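Local coordinates for probable membrane transporter protein MamO (Magnetospirillum magneticum, PDB 5HMA) that promotes magnetite formation and activates the MamE protease, its protease-like domain binding transition metal ions though it is probably not itself a protease, at residues H3-P6 against P7-G11; V34-L38 against H39-K43. All blocks are in the same frame, centred on the assembly; numbering follows the deposited sequence.

Contact 1: residues H3-P6 against P7-G11; sequences HTVP and PAVVG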
loop_
_atom_site.group_PDB
_atom_site.type_symbol
_atom_site.label_atom_id
_atom_site.label_comp_id
_atom_site.label_asym_id
_atom_site.label_seq_id
_atom_site.Cartn_x
_atom_site.Cartn_y
_atom_site.Cartn_z
ATOM N N HIS A 3 -5.539 2.338 -16.085
ATOM C CA HIS A 3 -4.530 1.879 -17.045
ATOM C C HIS A 3 -3.106 2.261 -16.597
ATOM O O HIS A 3 -2.139 1.553 -16.898
ATOM C CB HIS A 3 -4.807 2.467 -18.443
ATOM C CG HIS A 3 -5.760 1.665 -19.283
ATOM N ND1 HIS A 3 -5.859 0.291 -19.203
ATOM C CD2 HIS A 3 -6.644 2.047 -20.237
ATOM C CE1 HIS A 3 -6.767 -0.136 -20.063
ATOM N NE2 HIS A 3 -7.259 0.909 -20.704
ATOM N N THR A 4 -2.991 3.372 -15.867
ATOM C CA THR A 4 -1.694 3.967 -15.530
ATOM C C THR A 4 -1.251 3.806 -14.049
ATOM O O THR A 4 -0.078 4.004 -13.721
ATOM C CB THR A 4 -1.704 5.464 -15.877
ATOM O OG1 THR A 4 -0.406 6.028 -15.651
ATOM C CG2 THR A 4 -2.740 6.201 -15.027
ATOM N N VAL A 5 -2.182 3.466 -13.158
ATOM C CA VAL A 5 -1.866 3.221 -11.740
ATOM C C VAL A 5 -1.421 1.776 -11.460
ATOM O O VAL A 5 -0.457 1.557 -10.707
ATOM C CB VAL A 5 -3.081 3.588 -10.830
ATOM C CG1 VAL A 5 -2.903 3.057 -9.397
ATOM C CG2 VAL A 5 -3.302 5.073 -10.828
ATOM N N PRO A 6 -2.109 0.775 -12.054
ATOM C CA PRO A 6 -1.740 -0.599 -11.679
ATOM C C PRO A 6 -0.257 -1.001 -11.818
ATOM O O PRO A 6 0.173 -1.859 -11.045
ATOM C CB PRO A 6 -2.607 -1.454 -12.619
ATOM C CG PRO A 6 -3.825 -0.594 -12.873
ATOM C CD PRO A 6 -3.261 0.795 -12.989
ATOM N N PRO A 7 0.505 -0.419 -12.769
ATOM C CA PRO A 7 1.895 -0.905 -12.806
ATOM C C PRO A 7 2.666 -0.651 -11.512
ATOM O O PRO A 7 3.568 -1.424 -11.183
ATOM C CB PRO A 7 2.512 -0.119 -13.964
ATOM C CG PRO A 7 1.347 0.148 -14.897
ATOM C CD PRO A 7 0.181 0.409 -13.951
ATOM N N ALA A 8 2.291 0.390 -10.772
ATOM C CA ALA A 8 2.962 0.719 -9.513
ATOM C C ALA A 8 2.288 0.052 -8.295
ATOM O O ALA A 8 2.631 0.351 -7.150
ATOM C CB ALA A 8 3.010 2.255 -9.327
ATOM N N VAL A 9 1.319 -0.830 -8.555
ATOM C CA VAL A 9 0.619 -1.572 -7.501
ATOM C C VAL A 9 1.169 -2.985 -7.486
ATOM O O VAL A 9 1.082 -3.695 -8.502
ATOM C CB VAL A 9 -0.907 -1.584 -7.728
ATOM C CG1 VAL A 9 -1.626 -2.315 -6.579
ATOM C CG2 VAL A 9 -1.422 -0.174 -7.888
ATOM N N VAL A 10 1.761 -3.388 -6.363
ATOM C CA VAL A 10 2.442 -4.685 -6.296
ATOM C C VAL A 10 1.813 -5.583 -5.249
ATOM O O VAL A 10 1.066 -5.119 -4.378
ATOM C CB VAL A 10 3.952 -4.536 -5.987
ATOM C CG1 VAL A 10 4.691 -3.804 -7.109
ATOM C CG2 VAL A 10 4.171 -3.855 -4.622
ATOM N N GLY A 11 2.126 -6.874 -5.331
ATOM C CA GLY A 11 1.779 -7.795 -4.263
ATOM C C GLY A 11 3.003 -7.981 -3.370
ATOM O O GLY A 11 4.136 -7.939 -3.849
#
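The backbone N of V9 donates to O of P6 at 2.9 Å. The N-H points well at its acceptor, with an angle of 158°, but the donor stands above the carbonyl plane of P6. One residue earlier, N of A8 donates to O of V5 at 3.0 Å, and here the donor is tilted less from the plane. Both bonds span three residues, the spacing of a 3-10 helix. Together they define one short 3-10 turn. P6 and P7 have no N-H, but at the start of the turn none is needed to close it; A8 and V9 supply the donors. The two proline rings lie side by side and point the same way, with CD of P6 3.6 Å from CD of P7. CD of P7 also lies 3.6 Å from O of T4, so the second ring packs against the backbone before the turn.

The apolar part is carried by V5 and V9, whose side chains run obliquely past each other. CG1 of V5 meets CG2 of V9 at 3.9 Å. V9 holds CG1 opposite its own N (chi1 -178°), which leaves CG2 beside that N and over the turn. There CG2 lies 3.4 Å from O of V5 and 3.8 Å from CA of P6.

V5, P6 and V9 all rest on F104 of strand 100-106, and F87 covers V5 and A8. O of V9 accepts from R106. The turn feeds directly into strand 9-13, which lies between strands 23-29 and 47-51 and helps close the six-stranded barrel. A8 bonds to I27 on one and G11 to Q50 on the other, while the apolar side of the turn faces a strand of the second sheet.

Contact 2: residues V34-L38 against H39-K43; sequences VITTL and HSVSK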
loop_
_atom_site.group_PDB
_atom_site.type_symbol
_atom_site.label_atom_id
_atom_site.label_comp_id
_atom_site.label_asym_id
_atom_site.label_seq_id
_atom_site.Cartn_x
_atom_site.Cartn_y
_atom_site.Cartn_z
ATOM N N VAL A 34 9.386 0.401 -2.230
ATOM C CA VAL A 34 8.000 -0.016 -2.074
ATOM C C VAL A 34 7.537 0.345 -0.676
ATOM O O VAL A 34 8.226 0.034 0.309
ATOM C CB VAL A 34 7.830 -1.536 -2.309
ATOM C CG1 VAL A 34 6.418 -1.999 -1.912
ATOM C CG2 VAL A 34 8.158 -1.905 -3.751
ATOM N N ILE A 35 6.376 0.988 -0.586
ATOM C CA ILE A 35 5.716 1.202 0.699
ATOM C C ILE A 35 4.644 0.136 0.893
ATOM O O ILE A 35 3.876 -0.157 -0.026
ATOM C CB ILE A 35 5.094 2.595 0.802
ATOM C CG1 ILE A 35 6.181 3.667 0.843
ATOM C CG2 ILE A 35 4.248 2.689 2.065
ATOM C CD1 ILE A 35 6.885 3.734 2.174
ATOM N N THR A 36 4.591 -0.448 2.085
ATOM C CA THR A 36 3.558 -1.422 2.386
ATOM C C THR A 36 3.247 -1.331 3.881
ATOM O O THR A 36 3.847 -0.509 4.579
ATOM C CB THR A 36 3.996 -2.853 1.967
ATOM O OG1 THR A 36 2.877 -3.745 2.068
ATOM C CG2 THR A 36 5.145 -3.354 2.848
ATOM N N THR A 37 2.299 -2.135 4.370
ATOM C CA THR A 37 1.934 -2.124 5.790
ATOM C C THR A 37 2.927 -2.947 6.600
ATOM O O THR A 37 3.300 -4.045 6.188
ATOM C CB THR A 37 0.515 -2.678 6.025
ATOM O OG1 THR A 37 0.201 -3.645 5.006
ATOM C CG2 THR A 37 -0.521 -1.548 6.005
ATOM N N LEU A 38 3.350 -2.420 7.746
ATOM C CA LEU A 38 4.378 -3.075 8.558
ATOM C C LEU A 38 3.934 -4.454 9.082
ATOM O O LEU A 38 4.678 -5.428 8.962
ATOM C CB LEU A 38 4.785 -2.167 9.727
ATOM C CG LEU A 38 5.858 -2.722 10.669
ATOM C CD1 LEU A 38 7.086 -3.152 9.889
ATOM C CD2 LEU A 38 6.245 -1.702 11.737
ATOM N N HIS A 39 2.726 -4.549 9.640
ATOM C CA HIS A 39 2.249 -5.829 10.182
ATOM C C HIS A 39 2.173 -6.928 9.113
ATOM O O HIS A 39 2.156 -8.108 9.438
ATOM C CB HIS A 39 0.877 -5.666 10.852
ATOM C CG HIS A 39 -0.268 -5.532 9.889
ATOM N ND1 HIS A 39 -0.748 -4.311 9.462
ATOM C CD2 HIS A 39 -1.038 -6.469 9.285
ATOM C CE1 HIS A 39 -1.758 -4.502 8.632
ATOM N NE2 HIS A 39 -1.958 -5.804 8.511
ATOM N N SER A 40 2.144 -6.547 7.842
ATOM C CA SER A 40 2.056 -7.531 6.767
ATOM C C SER A 40 3.392 -8.223 6.488
ATOM O O SER A 40 3.421 -9.327 5.944
ATOM C CB SER A 40 1.552 -6.871 5.474
ATOM O OG SER A 40 0.287 -6.283 5.668
ATOM N N VAL A 41 4.499 -7.581 6.845
ATOM C CA VAL A 41 5.802 -8.119 6.466
ATOM C C VAL A 41 6.696 -8.428 7.662
ATOM O O VAL A 41 7.651 -9.188 7.531
ATOM C CB VAL A 41 6.535 -7.160 5.514
ATOM C CG1 VAL A 41 5.766 -7.022 4.224
ATOM C CG2 VAL A 41 6.744 -5.796 6.181
ATOM N N SER A 42 6.386 -7.852 8.820
ATOM C CA SER A 42 7.317 -7.883 9.950
ATOM C C SER A 42 7.624 -9.290 10.471
ATOM O O SER A 42 8.607 -9.492 11.186
ATOM C CB SER A 42 6.778 -7.031 11.093
ATOM O OG SER A 42 5.543 -7.552 11.547
ATOM N N LYS A 43 6.792 -10.264 10.122
ATOM C CA LYS A 43 7.008 -11.614 10.629
ATOM C C LYS A 43 7.342 -12.600 9.507
ATOM O O LYS A 43 7.472 -13.802 9.750
ATOM C CB LYS A 43 5.783 -12.076 11.425
ATOM C CG LYS A 43 5.514 -11.191 12.650
ATOM C CD LYS A 43 4.369 -11.714 13.511
ATOM C CE LYS A 43 4.310 -11.003 14.868
ATOM N NZ LYS A 43 4.174 -9.516 14.746
#
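T37 and S40 share a short hydrogen bond between OG1 and OG, 2.7 Å long, in which either hydroxyl may be the donor. A second link joins the same residues: N of S40 donates to O of T37 at 3.2 Å, from above the carbonyl plane. The side chains and backbones of the two residues therefore hold each other where the strand ends. O of L38 takes two donors. N of V41 approaches at 3.0 Å from above the carbonyl plane. N of S42, also at 3.0 Å, lies almost in line with the C=O, though its N-H is bent away from that line (140°).

The imidazole of H39 lies alongside T37, with CE1 3.9 Å from CB of T37. OG of S40 sits 3.6 Å above one face of the ring, offset toward its rim. A chi1 of 75° tucks CG of H39 between its own N and C, and this folds the ring back toward T37. On the other side of the turn, T36 CG2 and V41 CG1 meet tip to tip at 4.0 Å.

Further out, ND1 of H39 is hydrogen-bonded to OD2 of D72, which also touches T37 and L38. The H39 ring packs on T148 and on the backbone of a bound peptide. OG1 of T36 bonds to O of S24, and V41 rests on V12.

A strand running into a short helical turn that carries a histidine paired with an aspartate is typical of the trypsin-like active site. Here T148 precedes Gly-Gly where active relatives have serine, consistent with an inactive protease domain.

How the contacts relate
From the N terminus, contact 1 comes first: residues 5-9 close a 3-10 turn that leads into strand 9-13. The chain then passes through strand 23-29 and reaches contact 2, where strand 33-37 gives way to the helical turn 38-41. The two contacts follow in series and neither nest nor cross. Their centres are 18 Å apart, on opposite sides of the chain's centre. They still touch, through V10 CG2 and V34 CG1 at 4.0 Å inside the same six-stranded barrel. Contact 1 ties the start of the barrel's first strand to strand 100-106 of the second sheet; contact 2 reaches D72, next to the nickel ligand H71.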